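Local coordinates for protein citrate lyase (Yersinia pestis, PDB 3QLL) that is a putative citrate lyase beta subunit that probably binds magnesium and may act as a lyase, at residues 70-75 / 104-109; 162-167 / 191-196; 237-242 / 261-266. All coordinates share one frame; numbering follows the deposited sequence.

Contact 1 of 3, residues 70-75 / 104-109; sequences AIIDLE and LALRIN
Two neighbouring parallel strands of the eight-stranded beta barrel meet here, and a carboxylate-guanidinium network closes their C-terminal ends, where a TIM-type barrel carries its active site. Ala105 N donates to Ala70 O, Ile72 N to Ala105 O and Arg107 N to Ile72 O. Leu74 N continues the ladder to Arg107 O at 2.9 Å, just past the strand. Arg107 is predicted to bind substrate. The Arg107 guanidinium grips Asp73 side-on, Arg107 NH2 to Asp73 OD2 at 2.7 Å and Arg107 NE to Asp73 OD1 at a very short, doubtful 2.5 Å. The two planes are turned 55° apart, and NE reaches OD1 from above the carboxylate plane. Glu75 N meets OD1 from the opposite face, closing an Asx turn. A bend at chi3 (80°) turns the arginine head alongside Asp73. Glu75 OE1 sits over one guanidinium face, 3.4 Å from Arg107 NE, a pairing of charges without a directed N-H. These contacts probably hold Arg107 in a fixed orientation. Ile72 CD1 packs 3.8 Å from Leu104 CD2, and Leu106 CD1 fits against Ile72 CB and Leu74 CG. Asn109 ND2 reaches Leu74 O from above its carbonyl plane and also binds Asp119 of helix 114-125, which covers Leu106 and Ile108. On the face of Ile71, Ala105 and Arg107, strand 47-52 supplies Trp48 and Phe50; strand 132-135 borders 104-107.

Contact 2 of 3, residues 162-167 / 191-196; sequences GIIESV and ADMAAD
Ile164 ends its strand with CG2 lying 3.8 Å from CE of Met193, a selenomethionine on helix 190-197. The side chains run side by side. Glu165 follows, with CB packed against Asp192 CB at 3.6 Å. Beyond this the two acids point the same way, and their carboxylate planes are 63° apart. Glu165 OE1 lies 2.9 Å from Asp192 OD2, a close approach of like charges. Both residues are predicted magnesium ligands, and Glu165 is also a predicted substrate contact. A pair of acids at the C-terminal end of a barrel strand and on the helix after the next strand, 183-188, is consistent with a metal site of the HpcH/HpaI aldolase and citrate lyase family. Glu165 OE2 accepts a hydrogen bond from Lys137 N. At Ser166 the backbone rests on the bent Met193 chain, Met193 SE lying 3.5 Å from Ser166 O. Turns at chi2 (66°) and chi3 (80°) fold the selenium and methyl against the Ser166 backbone. Ser166 is the N-cap of helix 167-171; its OG bonds to Gly169 N and Glu139. Val167 N then donates to Asp196 OD2 at 2.8 Å, with the anti lone pair as acceptor. Val167 also packs on Ser215 of the second subunit.

Contact 3 of 3, residues 237-242 / 261-266; sequences GLQSET and ISTINT
This is a side-chain packing contact between two helices on the outside of the barrel, joining helix 235-248 to helix 261-267, which follows the last strand, 252-255. The short helical segments run in roughly the same direction, at 29°, with axes 10.0 Å apart at closest approach. Leu238 and Thr263 reach toward each other tip to tip, and Leu238 CD2 lies 3.8 Å from Thr263 CB. The Thr263 methyl also receives Gln239: CG2 of Thr263 is 3.7 Å from Gln239 CG, and the two side chains cross at about a right angle. The first torsion of Thr263 (OG1 at -61°) turns its methyl toward both partners. On the inner side Leu238 CD1 rests 4.3 Å from Ile264 CG1. Thr242 OG1 comes equally near Ile264 CG1, at 4.3 Å. Ala255 of strand 252-255 touches Ile264, and Lys253 of the same strand touches Leu238 and Thr242. Thr242 and Gln239 also touch Leu267, one turn beyond Thr263. No hydrogen bond or salt bridge links the two segments. The Thr242 hydroxyl turns back to Leu238 O in its own helix, in a bond too short to be trusted in detail. Van der Waals packing, mostly of aliphatic carbons, therefore carries this contact.

The contacts follow one another along the chain, each closing before the next opens. All three belong to one barrel fold, an eight-stranded parallel sheet ringed by helices. Contact 1 pairs the adjacent strands 69-73 and 104-107, contact 2 joins the end of strand 159-164 to helix 190-197, and contact 3 lies among the outer helices. The centres of contacts 1 and 2 are about 17 Å apart, yet they touch where Arg107 NH1 meets Ile163 CD1 at 3.7 Å. The side chains of Glu75 and Glu165 are about 5 Å apart at their nearest atoms, so both contacts border the predicted substrate and magnesium site. Contact 3, its centre about 22 Å from that of contact 1 and 21 Å from that of contact 2, lies away from that site.

Contact 1 of 3, residues 70-75 / 104-109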
loop_
_atom_site.group_PDB
_atom_site.type_symbol
_atom_site.label_atom_id
_atom_site.label_comp_id
_atom_site.label_asym_id
_atom_site.label_seq_id
_atom_site.Cartn_x
_atom_site.Cartn_y
_atom_site.Cartn_z
ATOM N N ALA A 70 8.322 -26.471 -15.086
ATOM C CA ALA A 70 9.765 -26.242 -15.098
ATOM C C ALA A 70 10.081 -24.998 -15.903
ATOM O O ALA A 70 9.561 -24.804 -17.019
ATOM C CB ALA A 70 10.504 -27.470 -15.678
ATOM N N ILE A 71 10.938 -24.152 -15.347
ATOM C CA ILE A 71 11.387 -22.972 -16.059
ATOM C C ILE A 71 12.856 -23.064 -16.475
ATOM O O ILE A 71 13.768 -22.918 -15.648
ATOM C CB ILE A 71 11.210 -21.712 -15.230
ATOM C CG1 ILE A 71 9.822 -21.689 -14.589
ATOM C CG2 ILE A 71 11.456 -20.475 -16.094
ATOM C CD1 ILE A 71 9.620 -20.464 -13.721
ATOM N N ILE A 72 13.076 -23.257 -17.770
ATOM C CA ILE A 72 14.423 -23.192 -18.272
ATOM C C ILE A 72 14.890 -21.760 -18.250
ATOM O O ILE A 72 14.261 -20.883 -18.863
ATOM C CB ILE A 72 14.501 -23.741 -19.707
ATOM C CG1 ILE A 72 13.860 -25.120 -19.803
ATOM C CG2 ILE A 72 15.950 -23.719 -20.219
ATOM C CD1 ILE A 72 13.681 -25.566 -21.211
ATOM N N ASP A 73 15.997 -21.530 -17.559
ATOM C CA ASP A 73 16.419 -20.172 -17.277
ATOM C C ASP A 73 17.640 -19.783 -18.090
ATOM O O ASP A 73 18.688 -20.407 -17.973
ATOM C CB ASP A 73 16.671 -20.000 -15.770
ATOM C CG ASP A 73 16.936 -18.561 -15.379
ATOM O OD1 ASP A 73 16.382 -17.625 -16.022
ATOM O OD2 ASP A 73 17.607 -18.380 -14.345
ATOM N N LEU A 74 17.510 -18.685 -18.834
ATOM C CA LEU A 74 18.620 -18.112 -19.584
ATOM C C LEU A 74 19.246 -16.921 -18.878
ATOM O O LEU A 74 20.223 -16.366 -19.367
ATOM C CB LEU A 74 18.164 -17.685 -20.972
ATOM C CG LEU A 74 17.650 -18.780 -21.905
ATOM C CD1 LEU A 74 17.132 -18.140 -23.192
ATOM C CD2 LEU A 74 18.732 -19.878 -22.155
ATOM N N GLU A 75 18.670 -16.494 -17.758
ATOM C CA GLU A 75 19.071 -15.219 -17.167
ATOM C C GLU A 75 20.082 -15.375 -16.027
ATOM O O GLU A 75 21.213 -15.776 -16.250
ATOM C CB GLU A 75 17.880 -14.404 -16.676
ATOM C CG GLU A 75 18.239 -12.940 -16.501
ATOM C CD GLU A 75 17.156 -12.190 -15.790
ATOM O OE1 GLU A 75 16.241 -12.879 -15.310
ATOM O OE2 GLU A 75 17.196 -10.933 -15.732
ATOM N N LEU A 104 6.110 -26.468 -20.072
ATOM C CA LEU A 104 7.469 -25.977 -20.023
ATOM C C LEU A 104 7.487 -24.461 -20.103
ATOM O O LEU A 104 6.758 -23.862 -20.896
ATOM C CB LEU A 104 8.251 -26.562 -21.188
ATOM C CG LEU A 104 9.753 -26.319 -21.185
ATOM C CD1 LEU A 104 10.364 -26.912 -19.932
ATOM C CD2 LEU A 104 10.364 -26.948 -22.412
ATOM N N ALA A 105 8.326 -23.834 -19.290
ATOM C CA ALA A 105 8.458 -22.376 -19.316
ATOM C C ALA A 105 9.864 -21.999 -19.732
ATOM O O ALA A 105 10.807 -22.774 -19.527
ATOM C CB ALA A 105 8.116 -21.767 -17.942
ATOM N N LEU A 106 10.009 -20.849 -20.373
ATOM C CA LEU A 106 11.347 -20.351 -20.681
ATOM C C LEU A 106 11.502 -18.901 -20.223
ATOM O O LEU A 106 10.873 -18.015 -20.757
ATOM C CB LEU A 106 11.617 -20.445 -22.186
ATOM C CG LEU A 106 12.942 -19.881 -22.706
ATOM C CD1 LEU A 106 14.195 -20.674 -22.264
ATOM C CD2 LEU A 106 12.898 -19.775 -24.228
ATOM N N ARG A 107 12.395 -18.656 -19.278
ATOM C CA ARG A 107 12.744 -17.295 -18.960
ATOM C C ARG A 107 13.921 -16.819 -19.795
ATOM O O ARG A 107 15.079 -17.267 -19.619
ATOM C CB ARG A 107 13.069 -17.135 -17.485
ATOM C CG ARG A 107 13.529 -15.717 -17.197
ATOM C CD ARG A 107 13.551 -15.428 -15.718
ATOM N NE ARG A 107 14.750 -15.979 -15.081
ATOM C CZ ARG A 107 15.076 -15.756 -13.812
ATOM N NH1 ARG A 107 14.267 -15.069 -13.017
ATOM N NH2 ARG A 107 16.168 -16.294 -13.314
ATOM N N ILE A 108 13.632 -15.892 -20.701
ATOM C CA ILE A 108 14.682 -15.288 -21.512
ATOM C C ILE A 108 15.290 -14.154 -20.744
ATOM O O ILE A 108 14.805 -13.764 -19.686
ATOM C CB ILE A 108 14.135 -14.765 -22.837
ATOM C CG1 ILE A 108 13.069 -13.700 -22.580
ATOM C CG2 ILE A 108 13.523 -15.895 -23.633
ATOM C CD1 ILE A 108 12.494 -13.098 -23.825
ATOM N N ASN A 109 16.360 -13.611 -21.281
ATOM C CA ASN A 109 16.947 -12.425 -20.703
ATOM C C ASN A 109 16.109 -11.164 -20.989
ATOM O O ASN A 109 15.186 -11.165 -21.825
ATOM C CB ASN A 109 18.368 -12.254 -21.211
ATOM C CG ASN A 109 19.285 -13.389 -20.738
ATOM O OD1 ASN A 109 19.912 -13.271 -19.681
ATOM N ND2 ASN A 109 19.381 -14.478 -21.526
#

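Contact 2 of 3, residues 162-167 / 191-196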
loop_
_atom_site.group_PDB
_atom_site.type_symbol
_atom_site.label_atom_id
_atom_site.label_comp_id
_atom_site.label_asym_id
_atom_site.label_seq_id
_atom_site.Cartn_x
_atom_site.Cartn_y
_atom_site.Cartn_z
ATOM N N GLY A 162 4.928 -12.423 -16.699
ATOM C CA GLY A 162 5.781 -11.279 -16.415
ATOM C C GLY A 162 6.356 -11.376 -15.003
ATOM O O GLY A 162 5.737 -11.985 -14.121
ATOM N N ILE A 163 7.579 -10.891 -14.806
ATOM C CA ILE A 163 8.150 -10.815 -13.457
ATOM C C ILE A 163 8.145 -9.361 -12.989
ATOM O O ILE A 163 8.752 -8.492 -13.625
ATOM C CB ILE A 163 9.581 -11.366 -13.384
ATOM C CG1 ILE A 163 9.620 -12.818 -13.846
ATOM C CG2 ILE A 163 10.159 -11.216 -11.967
ATOM C CD1 ILE A 163 11.004 -13.416 -13.758
ATOM N N ILE A 164 7.521 -9.120 -11.839
ATOM C CA ILE A 164 7.533 -7.823 -11.219
ATOM C C ILE A 164 8.659 -7.810 -10.175
ATOM O O ILE A 164 8.528 -8.371 -9.104
ATOM C CB ILE A 164 6.169 -7.523 -10.576
ATOM C CG1 ILE A 164 5.069 -7.696 -11.630
ATOM C CG2 ILE A 164 6.041 -6.107 -10.054
ATOM C CD1 ILE A 164 5.063 -6.622 -12.727
ATOM N N GLU A 165 9.806 -7.239 -10.544
ATOM C CA GLU A 165 10.979 -7.242 -9.649
ATOM C C GLU A 165 11.536 -5.830 -9.391
ATOM O O GLU A 165 12.663 -5.700 -8.945
ATOM C CB GLU A 165 12.104 -8.141 -10.173
ATOM C CG GLU A 165 12.190 -8.270 -11.684
ATOM C CD GLU A 165 13.143 -9.377 -12.129
ATOM O OE1 GLU A 165 13.697 -10.131 -11.278
ATOM O OE2 GLU A 165 13.279 -9.549 -13.352
ATOM N N SER A 166 10.851 -4.789 -9.844
ATOM C CA SER A 166 11.383 -3.415 -9.669
ATOM C C SER A 166 10.318 -2.416 -9.215
ATOM O O SER A 166 9.127 -2.653 -9.396
ATOM C CB SER A 166 12.041 -2.949 -10.974
ATOM O OG SER A 166 11.070 -2.842 -12.004
ATOM N N VAL A 167 10.747 -1.317 -8.595
ATOM C CA VAL A 167 9.826 -0.246 -8.240
ATOM C C VAL A 167 9.026 0.261 -9.468
ATOM O O VAL A 167 7.811 0.511 -9.378
ATOM C CB VAL A 167 10.561 0.936 -7.593
ATOM C CG1 VAL A 167 9.609 2.122 -7.465
ATOM C CG2 VAL A 167 11.081 0.539 -6.237
ATOM N N ALA A 191 13.844 -10.681 -4.388
ATOM C CA ALA A 191 15.270 -10.334 -4.203
ATOM C C ALA A 191 15.641 -9.048 -4.991
ATOM O O ALA A 191 16.356 -8.203 -4.480
ATOM C CB ALA A 191 16.190 -11.508 -4.592
ATOM N N ASP A 192 15.201 -8.924 -6.244
ATOM C CA ASP A 192 15.462 -7.679 -6.991
ATOM C C ASP A 192 14.657 -6.480 -6.491
ATOM O O ASP A 192 15.167 -5.348 -6.442
ATOM C CB ASP A 192 15.245 -7.895 -8.487
ATOM C CG ASP A 192 16.428 -8.611 -9.145
ATOM O OD1 ASP A 192 17.577 -8.298 -8.778
ATOM O OD2 ASP A 192 16.222 -9.506 -9.999
HETATM N N MSE A 193 13.410 -6.742 -6.101
HETATM C CA MSE A 193 12.502 -5.737 -5.527
HETATM C C MSE A 193 13.113 -5.117 -4.250
HETATM O O MSE A 193 13.231 -3.900 -4.141
HETATM C CB MSE A 193 11.129 -6.369 -5.227
HETATM C CG MSE A 193 10.042 -5.355 -4.726
HETATM SE SE MSE A 193 9.681 -4.125 -6.237
HETATM C CE MSE A 193 8.465 -5.299 -7.287
ATOM N N ALA A 194 13.556 -5.972 -3.322
ATOM C CA ALA A 194 14.244 -5.508 -2.104
ATOM C C ALA A 194 15.504 -4.710 -2.438
ATOM O O ALA A 194 15.722 -3.624 -1.886
ATOM C CB ALA A 194 14.601 -6.711 -1.193
ATOM N N ALA A 195 16.269 -5.196 -3.408
ATOM C CA ALA A 195 17.499 -4.519 -3.792
ATOM C C ALA A 195 17.206 -3.179 -4.461
ATOM O O ALA A 195 17.875 -2.215 -4.186
ATOM C CB ALA A 195 18.349 -5.421 -4.727
ATOM N N ASP A 196 16.175 -3.117 -5.285
ATOM C CA ASP A 196 15.788 -1.880 -5.994
ATOM C C ASP A 196 15.304 -0.817 -4.992
ATOM O O ASP A 196 15.546 0.364 -5.129
ATOM C CB ASP A 196 14.695 -2.192 -7.045
ATOM C CG ASP A 196 14.635 -1.179 -8.201
ATOM O OD1 ASP A 196 15.701 -0.799 -8.726
ATOM O OD2 ASP A 196 13.530 -0.807 -8.650
#

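Contact 3 of 3, residues 237-242 / 261-266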
loop_
_atom_site.group_PDB
_atom_site.type_symbol
_atom_site.label_atom_id
_atom_site.label_comp_id
_atom_site.label_asym_id
_atom_site.label_seq_id
_atom_site.Cartn_x
_atom_site.Cartn_y
_atom_site.Cartn_z
ATOM N N GLY A 237 11.537 -21.728 7.212
ATOM C CA GLY A 237 11.315 -20.457 6.537
ATOM C C GLY A 237 10.544 -20.589 5.237
ATOM O O GLY A 237 9.658 -19.789 4.947
ATOM N N LEU A 238 10.781 -21.673 4.521
ATOM C CA LEU A 238 10.091 -21.938 3.282
ATOM C C LEU A 238 8.609 -22.180 3.513
ATOM O O LEU A 238 7.763 -21.659 2.776
ATOM C CB LEU A 238 10.696 -23.164 2.596
ATOM C CG LEU A 238 9.967 -23.705 1.364
ATOM C CD1 LEU A 238 9.926 -22.629 0.254
ATOM C CD2 LEU A 238 10.536 -25.012 0.879
ATOM N N GLN A 239 8.304 -22.993 4.525
ATOM C CA GLN A 239 6.927 -23.309 4.917
ATOM C C GLN A 239 6.120 -22.083 5.347
ATOM O O GLN A 239 4.969 -21.905 4.952
ATOM C CB GLN A 239 6.914 -24.354 6.052
ATOM C CG GLN A 239 7.311 -25.760 5.620
ATOM C CD GLN A 239 7.471 -26.756 6.764
ATOM O OE1 GLN A 239 7.522 -26.375 7.956
ATOM N NE2 GLN A 239 7.659 -28.029 6.415
ATOM N N SER A 240 6.738 -21.285 6.200
ATOM C CA SER A 240 6.168 -20.067 6.714
ATOM C C SER A 240 5.852 -19.067 5.574
ATOM O O SER A 240 4.739 -18.513 5.528
ATOM C CB SER A 240 7.097 -19.441 7.741
ATOM O OG SER A 240 6.564 -18.224 8.223
ATOM N N GLU A 241 6.835 -18.828 4.687
ATOM C CA GLU A 241 6.674 -17.884 3.569
ATOM C C GLU A 241 5.572 -18.359 2.620
ATOM O O GLU A 241 4.723 -17.536 2.143
ATOM C CB GLU A 241 8.002 -17.652 2.809
ATOM C CG GLU A 241 7.897 -16.586 1.720
ATOM C CD GLU A 241 9.252 -16.151 1.115
ATOM O OE1 GLU A 241 9.578 -16.557 -0.023
ATOM O OE2 GLU A 241 9.982 -15.373 1.796
ATOM N N THR A 242 5.564 -19.667 2.362
ATOM C CA THR A 242 4.572 -20.248 1.464
ATOM C C THR A 242 3.127 -20.067 1.983
ATOM O O THR A 242 2.236 -19.636 1.252
ATOM C CB THR A 242 4.869 -21.768 1.224
ATOM O OG1 THR A 242 6.234 -21.917 0.824
ATOM C CG2 THR A 242 3.988 -22.355 0.157
ATOM N N ILE A 261 10.252 -28.354 -3.752
ATOM C CA ILE A 261 9.057 -28.618 -4.552
ATOM C C ILE A 261 7.938 -29.319 -3.794
ATOM O O ILE A 261 6.779 -28.925 -3.903
ATOM C CB ILE A 261 9.389 -29.424 -5.838
ATOM C CG1 ILE A 261 10.297 -28.602 -6.751
ATOM C CG2 ILE A 261 8.125 -29.764 -6.623
ATOM C CD1 ILE A 261 9.714 -27.293 -7.129
ATOM N N SER A 262 8.273 -30.367 -3.047
ATOM C CA SER A 262 7.249 -31.140 -2.357
ATOM C C SER A 262 6.574 -30.275 -1.279
ATOM O O SER A 262 5.355 -30.315 -1.114
ATOM C CB SER A 262 7.843 -32.430 -1.744
ATOM O OG SER A 262 8.490 -32.223 -0.500
ATOM N N THR A 263 7.367 -29.496 -0.557
ATOM C CA THR A 263 6.816 -28.571 0.438
ATOM C C THR A 263 5.813 -27.584 -0.175
ATOM O O THR A 263 4.705 -27.409 0.350
ATOM C CB THR A 263 7.949 -27.768 1.119
ATOM O OG1 THR A 263 8.844 -28.680 1.798
ATOM C CG2 THR A 263 7.387 -26.822 2.127
ATOM N N ILE A 264 6.180 -26.996 -1.308
ATOM C CA ILE A 264 5.347 -26.013 -1.969
ATOM C C ILE A 264 4.072 -26.689 -2.515
ATOM O O ILE A 264 2.959 -26.160 -2.378
ATOM C CB ILE A 264 6.100 -25.310 -3.106
ATOM C CG1 ILE A 264 7.162 -24.354 -2.543
ATOM C CG2 ILE A 264 5.125 -24.590 -4.015
ATOM C CD1 ILE A 264 8.126 -23.788 -3.612
ATOM N N ASN A 265 4.233 -27.846 -3.154
ATOM C CA ASN A 265 3.091 -28.602 -3.650
ATOM C C ASN A 265 2.054 -28.932 -2.603
ATOM O O ASN A 265 0.862 -28.653 -2.765
ATOM C CB ASN A 265 3.558 -29.888 -4.330
ATOM C CG ASN A 265 4.125 -29.616 -5.703
ATOM O OD1 ASN A 265 3.930 -28.530 -6.243
ATOM N ND2 ASN A 265 4.789 -30.597 -6.291
ATOM N N THR A 266 2.529 -29.483 -1.503
ATOM C CA THR A 266 1.666 -29.890 -0.414
ATOM C C THR A 266 0.867 -28.741 0.172
ATOM O O THR A 266 -0.341 -28.867 0.362
ATOM C CB THR A 266 2.470 -30.558 0.711
ATOM O OG1 THR A 266 3.212 -31.653 0.171
ATOM C CG2 THR A 266 1.537 -31.034 1.804
#